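Local structure of ATP-dependent RNA helicase HrpB (Escherichia coli, 6EUD) at residues S37-L40 against P41-L45; L142-V145 against Q146-L149; A324-A327 against G328-E331. The protein hydrolyses ATP to ADP and phosphate as a DExH-box RNA helicase that binds single-stranded RNA. One frame throughout, in Å; residues are numbered along the deposited sequence.

Interaction 1 (S37-L40 against P41-L45); sequences STWL and PLQLL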
loop_
_atom_site.group_PDB
_atom_site.type_symbol
_atom_site.label_atom_id
_atom_site.label_comp_id
_atom_site.label_asym_id
_atom_site.label_seq_id
_atom_site.Cartn_x
_atom_site.Cartn_y
_atom_site.Cartn_z
ATOM N N SER A 37 -26.302 -2.900 -18.644
ATOM C CA SER A 37 -25.982 -4.234 -18.146
ATOM C C SER A 37 -27.066 -5.257 -18.505
ATOM O O SER A 37 -26.772 -6.398 -18.885
ATOM C CB SER A 37 -25.799 -4.191 -16.625
ATOM O OG SER A 37 -25.038 -3.064 -16.231
ATOM N N THR A 38 -28.321 -4.833 -18.379
ATOM C CA THR A 38 -29.465 -5.724 -18.504
ATOM C C THR A 38 -30.063 -5.733 -19.907
ATOM O O THR A 38 -31.163 -6.246 -20.129
ATOM C CB THR A 38 -30.562 -5.338 -17.497
ATOM O OG1 THR A 38 -30.837 -3.934 -17.601
ATOM C CG2 THR A 38 -30.114 -5.660 -16.079
ATOM N N TRP A 39 -29.339 -5.166 -20.861
ATOM C CA TRP A 39 -29.821 -5.162 -22.227
ATOM C C TRP A 39 -28.670 -5.283 -23.193
ATOM O O TRP A 39 -28.558 -6.282 -23.894
ATOM C CB TRP A 39 -30.621 -3.892 -22.520
ATOM C CG TRP A 39 -31.391 -3.958 -23.797
ATOM C CD1 TRP A 39 -32.546 -4.645 -24.010
ATOM C CD2 TRP A 39 -31.079 -3.300 -25.032
ATOM N NE1 TRP A 39 -32.970 -4.467 -25.302
ATOM C CE2 TRP A 39 -32.092 -3.641 -25.951
ATOM C CE3 TRP A 39 -30.044 -2.457 -25.453
ATOM C CZ2 TRP A 39 -32.099 -3.170 -27.270
ATOM C CZ3 TRP A 39 -30.057 -1.986 -26.771
ATOM C CH2 TRP A 39 -31.076 -2.347 -27.657
ATOM N N LEU A 40 -27.803 -4.275 -23.195
ATOM C CA LEU A 40 -26.751 -4.129 -24.208
ATOM C C LEU A 40 -25.941 -5.397 -24.584
ATOM O O LEU A 40 -25.596 -5.569 -25.757
ATOM C CB LEU A 40 -25.784 -3.024 -23.772
ATOM C CG LEU A 40 -24.764 -2.568 -24.818
ATOM C CD1 LEU A 40 -25.406 -2.352 -26.188
ATOM C CD2 LEU A 40 -24.077 -1.306 -24.356
ATOM N N PRO A 41 -25.628 -6.282 -23.612
ATOM C CA PRO A 41 -24.892 -7.499 -23.992
ATOM C C PRO A 41 -25.493 -8.342 -25.130
ATOM O O PRO A 41 -24.757 -8.703 -26.046
ATOM C CB PRO A 41 -24.886 -8.302 -22.690
ATOM C CG PRO A 41 -24.843 -7.267 -21.645
ATOM C CD PRO A 41 -25.692 -6.137 -22.146
ATOM N N LEU A 42 -26.785 -8.649 -25.068
ATOM C CA LEU A 42 -27.443 -9.469 -26.082
ATOM C C LEU A 42 -27.280 -8.914 -27.496
ATOM O O LEU A 42 -27.178 -9.675 -28.461
ATOM C CB LEU A 42 -28.931 -9.590 -25.765
ATOM C CG LEU A 42 -29.326 -10.289 -24.471
ATOM C CD1 LEU A 42 -30.833 -10.169 -24.266
ATOM C CD2 LEU A 42 -28.878 -11.743 -24.489
ATOM N N GLN A 43 -27.269 -7.589 -27.621
ATOM C CA GLN A 43 -27.242 -6.953 -28.941
ATOM C C GLN A 43 -25.836 -6.927 -29.540
ATOM O O GLN A 43 -25.671 -6.829 -30.756
ATOM C CB GLN A 43 -27.838 -5.528 -28.889
ATOM C CG GLN A 43 -29.357 -5.438 -28.553
ATOM C CD GLN A 43 -29.787 -6.135 -27.257
ATOM O OE1 GLN A 43 -28.959 -6.573 -26.467
ATOM N NE2 GLN A 43 -31.093 -6.277 -27.067
ATOM N N LEU A 44 -24.827 -7.047 -28.686
ATOM C CA LEU A 44 -23.456 -7.236 -29.144
ATOM C C LEU A 44 -23.229 -8.723 -29.465
ATOM O O LEU A 44 -22.336 -9.085 -30.234
ATOM C CB LEU A 44 -22.464 -6.743 -28.084
ATOM C CG LEU A 44 -22.646 -5.296 -27.614
ATOM C CD1 LEU A 44 -21.520 -4.857 -26.705
ATOM C CD2 LEU A 44 -22.756 -4.344 -28.783
ATOM N N LEU A 45 -24.059 -9.574 -28.872
ATOM C CA LEU A 45 -24.012 -11.007 -29.120
ATOM C C LEU A 45 -24.618 -11.328 -30.481
ATOM O O LEU A 45 -24.082 -12.138 -31.236
ATOM C CB LEU A 45 -24.755 -11.753 -28.013
ATOM C CG LEU A 45 -24.544 -13.259 -27.978
ATOM C CD1 LEU A 45 -23.059 -13.535 -27.835
ATOM C CD2 LEU A 45 -25.337 -13.889 -26.843
#
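The carbonyl oxygen of L40 is gripped by two backbone N-H groups of the next turn: Q43 N lies 3.2 Å from L40 O and L44 N lies 3.4 Å from the same oxygen. Both bonds are weak, as is the one from L42 N to W39 O one residue earlier. P41 has no N-H to give, and its ring instead places CD 3.4 Å from S37 O and against L40 CB. Beside this turn, the indole of W39 and the side chain of Q43 cross at about a right angle. A chi1 of -167°, with CG anti to the nitrogen, brings the W39 indole back to the helix although the CB starts out away from it. Q43 CG then sits over one face of the six-membered ring, 3.8 Å from its centroid, in a CH-pi contact. Bent at chi2, the Q43 chain lays its amide over the same face, the two planes 32° apart. The segment 37-40 leaves the P-loop (Walker A) of the first RecA-like domain. S37, a predicted ATP-binding residue, hydrogen-bonds through OG to OD1 of D126 in the DEFH box, which links the two motifs. On the buried side L40 CD1 meets L44 CD2 at 4.2 Å, and both leucines pack between helix 13-20 and strand 154-159, L40 on M158 and L44 on L156.

Interaction 2 (L142-V145 against Q146-L149); sequences LLDV and QQGL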
loop_
_atom_site.group_PDB
_atom_site.type_symbol
_atom_site.label_atom_id
_atom_site.label_comp_id
_atom_site.label_asym_id
_atom_site.label_seq_id
_atom_site.Cartn_x
_atom_site.Cartn_y
_atom_site.Cartn_z
ATOM N N LEU A 142 -5.954 -8.259 -19.984
ATOM C CA LEU A 142 -6.609 -8.196 -21.287
ATOM C C LEU A 142 -5.883 -7.299 -22.301
ATOM O O LEU A 142 -5.910 -7.563 -23.501
ATOM C CB LEU A 142 -8.047 -7.730 -21.104
ATOM C CG LEU A 142 -8.926 -8.770 -20.419
ATOM C CD1 LEU A 142 -10.251 -8.170 -19.978
ATOM C CD2 LEU A 142 -9.128 -9.959 -21.353
ATOM N N LEU A 143 -5.239 -6.239 -21.828
ATOM C CA LEU A 143 -4.438 -5.401 -22.708
ATOM C C LEU A 143 -3.155 -6.139 -23.138
ATOM O O LEU A 143 -2.576 -5.838 -24.186
ATOM C CB LEU A 143 -4.100 -4.082 -22.017
ATOM C CG LEU A 143 -5.262 -3.089 -21.860
ATOM C CD1 LEU A 143 -4.834 -1.814 -21.120
ATOM C CD2 LEU A 143 -5.853 -2.761 -23.219
ATOM N N ASP A 144 -2.715 -7.108 -22.338
ATOM C CA ASP A 144 -1.550 -7.886 -22.719
ATOM C C ASP A 144 -1.933 -9.008 -23.675
ATOM O O ASP A 144 -1.186 -9.299 -24.612
ATOM C CB ASP A 144 -0.834 -8.454 -21.502
ATOM C CG ASP A 144 0.336 -7.598 -21.085
ATOM O OD1 ASP A 144 0.418 -6.434 -21.536
ATOM O OD2 ASP A 144 1.188 -8.093 -20.330
ATOM N N VAL A 145 -3.091 -9.624 -23.445
ATOM C CA VAL A 145 -3.631 -10.603 -24.379
ATOM C C VAL A 145 -3.806 -9.978 -25.766
ATOM O O VAL A 145 -3.584 -10.632 -26.785
ATOM C CB VAL A 145 -4.983 -11.153 -23.912
ATOM C CG1 VAL A 145 -5.528 -12.135 -24.940
ATOM C CG2 VAL A 145 -4.862 -11.797 -22.526
ATOM N N GLN A 146 -4.187 -8.701 -25.792
ATOM C CA GLN A 146 -4.419 -7.979 -27.045
ATOM C C GLN A 146 -3.148 -7.555 -27.788
ATOM O O GLN A 146 -3.208 -7.195 -28.963
ATOM C CB GLN A 146 -5.262 -6.736 -26.782
ATOM C CG GLN A 146 -6.735 -6.994 -26.598
ATOM C CD GLN A 146 -7.460 -5.728 -26.220
ATOM O OE1 GLN A 146 -7.019 -4.996 -25.332
ATOM N NE2 GLN A 146 -8.565 -5.445 -26.901
ATOM N N GLN A 147 -2.012 -7.578 -27.096
ATOM C CA GLN A 147 -0.739 -7.240 -27.712
ATOM C C GLN A 147 -0.001 -8.504 -28.172
ATOM O O GLN A 147 1.059 -8.403 -28.785
ATOM C CB GLN A 147 0.127 -6.419 -26.742
ATOM C CG GLN A 147 -0.413 -5.011 -26.446
ATOM C CD GLN A 147 0.426 -4.242 -25.428
ATOM O OE1 GLN A 147 1.419 -3.602 -25.778
ATOM N NE2 GLN A 147 0.028 -4.311 -24.162
ATOM N N GLY A 148 -0.565 -9.681 -27.885
ATOM C CA GLY A 148 -0.039 -10.957 -28.356
ATOM C C GLY A 148 -0.589 -11.321 -29.726
ATOM O O GLY A 148 -0.566 -10.499 -30.647
ATOM N N LEU A 149 -1.087 -12.544 -29.883
ATOM C CA LEU A 149 -1.779 -12.888 -31.124
ATOM C C LEU A 149 -3.149 -12.238 -31.211
ATOM O O LEU A 149 -3.589 -11.818 -32.282
ATOM C CB LEU A 149 -1.953 -14.398 -31.280
ATOM C CG LEU A 149 -0.821 -15.162 -31.952
ATOM C CD1 LEU A 149 -0.453 -14.498 -33.295
ATOM C CD2 LEU A 149 0.349 -15.176 -31.018
#
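Q147 folds back over the last turn of helix 133-145 and points its amide at the carbonyl of L143. NE2 of Q147 donates to L143 O at 3.0 Å with an N-H...O angle of 158°. The acceptor lies almost in the plane of the Q147 amide, whereas the donor stands well above the carbonyl plane of L143. With CG beside the backbone nitrogen (chi1 -68°) and the chain extended beyond it, the amide runs back along the helix. There it passes the carboxylate of D144 at a slant, the two planes 63° apart; OD1 of D144 comes within 3.4 Å of NE2 of Q147, but the angle is too poor for a bond. Q146 takes a different course. Its amide oxygen OE1 rests 3.3 Å from methyl CD2 of L143, and the amide finds its polar partners elsewhere, OE1 with Q25 and NE2 with the carbonyls of P24 and L153. Backbone bonds continue from the helix, Q146 N to L142 O and Q147 N to D144 O, with a type I beta turn from V145 to G148 closed by a weak bond of 3.4 Å between G148 N and V145 O. The side-chain N-H of Q147 supplies a donor to a carbonyl near the C-terminal end of the helix, and the Q146 amide, hydrogen-bonded through both OE1 and NE2, is probably held against rotation.

Interaction 3 (A324-A327 against G328-E331); sequences AGRA and GRLE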
loop_
_atom_site.group_PDB
_atom_site.type_symbol
_atom_site.label_atom_id
_atom_site.label_comp_id
_atom_site.label_asym_id
_atom_site.label_seq_id
_atom_site.Cartn_x
_atom_site.Cartn_y
_atom_site.Cartn_z
ATOM N N ALA A 324 -24.453 14.377 -5.243
ATOM C CA ALA A 324 -25.344 15.506 -5.452
ATOM C C ALA A 324 -26.254 15.268 -6.666
ATOM O O ALA A 324 -27.438 15.592 -6.639
ATOM C CB ALA A 324 -24.538 16.782 -5.631
ATOM N N GLY A 325 -25.703 14.671 -7.719
ATOM C CA GLY A 325 -26.450 14.443 -8.945
ATOM C C GLY A 325 -27.558 13.428 -8.780
ATOM O O GLY A 325 -28.437 13.324 -9.638
ATOM N N ARG A 326 -27.521 12.670 -7.687
ATOM C CA ARG A 326 -28.619 11.761 -7.362
ATOM C C ARG A 326 -29.888 12.535 -6.937
ATOM O O ARG A 326 -30.984 11.963 -6.878
ATOM C CB ARG A 326 -28.194 10.747 -6.276
ATOM C CG ARG A 326 -27.210 9.680 -6.785
ATOM C CD ARG A 326 -27.320 9.553 -8.283
ATOM N NE ARG A 326 -27.084 8.216 -8.801
ATOM C CZ ARG A 326 -27.053 7.950 -10.102
ATOM N NH1 ARG A 326 -27.238 8.939 -10.967
ATOM N NH2 ARG A 326 -26.839 6.712 -10.537
ATOM N N ALA A 327 -29.744 13.839 -6.678
ATOM C CA ALA A 327 -30.900 14.689 -6.403
ATOM C C ALA A 327 -31.457 15.330 -7.681
ATOM O O ALA A 327 -32.375 16.136 -7.615
ATOM C CB ALA A 327 -30.537 15.790 -5.361
ATOM N N GLY A 328 -30.920 14.955 -8.841
ATOM C CA GLY A 328 -31.209 15.667 -10.073
ATOM C C GLY A 328 -31.653 14.782 -11.215
ATOM O O GLY A 328 -31.524 15.163 -12.368
ATOM N N ARG A 329 -32.190 13.603 -10.907
ATOM C CA ARG A 329 -32.647 12.680 -11.945
ATOM C C ARG A 329 -34.113 12.932 -12.287
ATOM O O ARG A 329 -34.572 12.619 -13.397
ATOM C CB ARG A 329 -32.476 11.223 -11.495
ATOM C CG ARG A 329 -31.121 10.853 -10.957
ATOM C CD ARG A 329 -30.047 10.860 -12.022
ATOM N NE ARG A 329 -30.418 10.146 -13.254
ATOM C CZ ARG A 329 -30.410 8.817 -13.396
ATOM N NH1 ARG A 329 -30.757 8.262 -14.555
ATOM N NH2 ARG A 329 -30.070 8.037 -12.376
ATOM N N LEU A 330 -34.852 13.486 -11.326
ATOM C CA LEU A 330 -36.293 13.683 -11.481
ATOM C C LEU A 330 -36.698 15.101 -11.916
ATOM O O LEU A 330 -37.515 15.297 -12.831
ATOM C CB LEU A 330 -36.988 13.335 -10.164
ATOM C CG LEU A 330 -38.501 13.477 -10.228
ATOM C CD1 LEU A 330 -39.063 12.448 -11.219
ATOM C CD2 LEU A 330 -39.077 13.280 -8.838
ATOM N N GLU A 331 -36.095 16.076 -11.251
ATOM C CA GLU A 331 -36.455 17.480 -11.357
ATOM C C GLU A 331 -35.282 18.229 -10.732
ATOM O O GLU A 331 -34.396 17.586 -10.164
ATOM C CB GLU A 331 -37.767 17.763 -10.620
ATOM C CG GLU A 331 -37.764 17.375 -9.135
ATOM C CD GLU A 331 -39.110 17.603 -8.436
ATOM O OE1 GLU A 331 -39.760 18.639 -8.682
ATOM O OE2 GLU A 331 -39.526 16.736 -7.635
HETATM O O HOH W 1 -33.176 12.148 -8.600
HETATM O O HOH W 2 -34.493 15.008 -8.974
#
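G328 closes a type I beta turn on G325: G328 N donates to G325 O at 3.1 Å, from well above the carbonyl plane, and the backbone of G328 also bonds that of F184. At R329 the backbone nitrogen gives its N-H to a water whose oxygen is 2.9 Å from R329 N and 2.8 Å from R326 O, bridging the two residues. The side chain of R329 runs alongside that of R326, both pointing the same way, with NH1 of R326 3.3 Å from NH2 of R329 and the guanidinium planes only 18° apart. Bends at chi2 and chi3 (-69° and -48° in R329) turn its group back to that of R326. R326 touches T32 and R329 touches P31, both in the predicted ATP-binding loop. Substituting a leucine for R329 would probably take away the guanidinium beside that of R326 and the arginine contact with P31. L330 adds its backbone: a second water accepts from L330 N and lies 2.8 Å, measured from its oxygen, from A327 O. The same water reaches E331 O, while the carboxylate of E331 makes a long, weak ion pair with R288. The sequence AGRAGR here matches motif VI of superfamily 2 helicases, and the paired arginines facing the P-loop are consistent with its usual phosphate-contacting arginine fingers.

The three interactions follow one another along the chain. Interactions 1 and 2 belong to the first RecA-like domain, with centres about 24 Å apart and no touch; helix 40-45 follows strand 26-29, helix 133-145 leads to strand 154-159, and these strands are neighbours in one eight-stranded sheet. Interaction 3 lies in the second domain, at the end of helix 317-325 and in the loop leading to strand 333-337 of another sheet, its centre about 27 Å from that of interaction 1 and about 40 Å from that of interaction 2. Interactions 1 and 3 probably both border the nucleotide cleft, S37 belonging to the predicted ATP site and R329 touching its P31 from the other domain, whereas interaction 2 lies elsewhere.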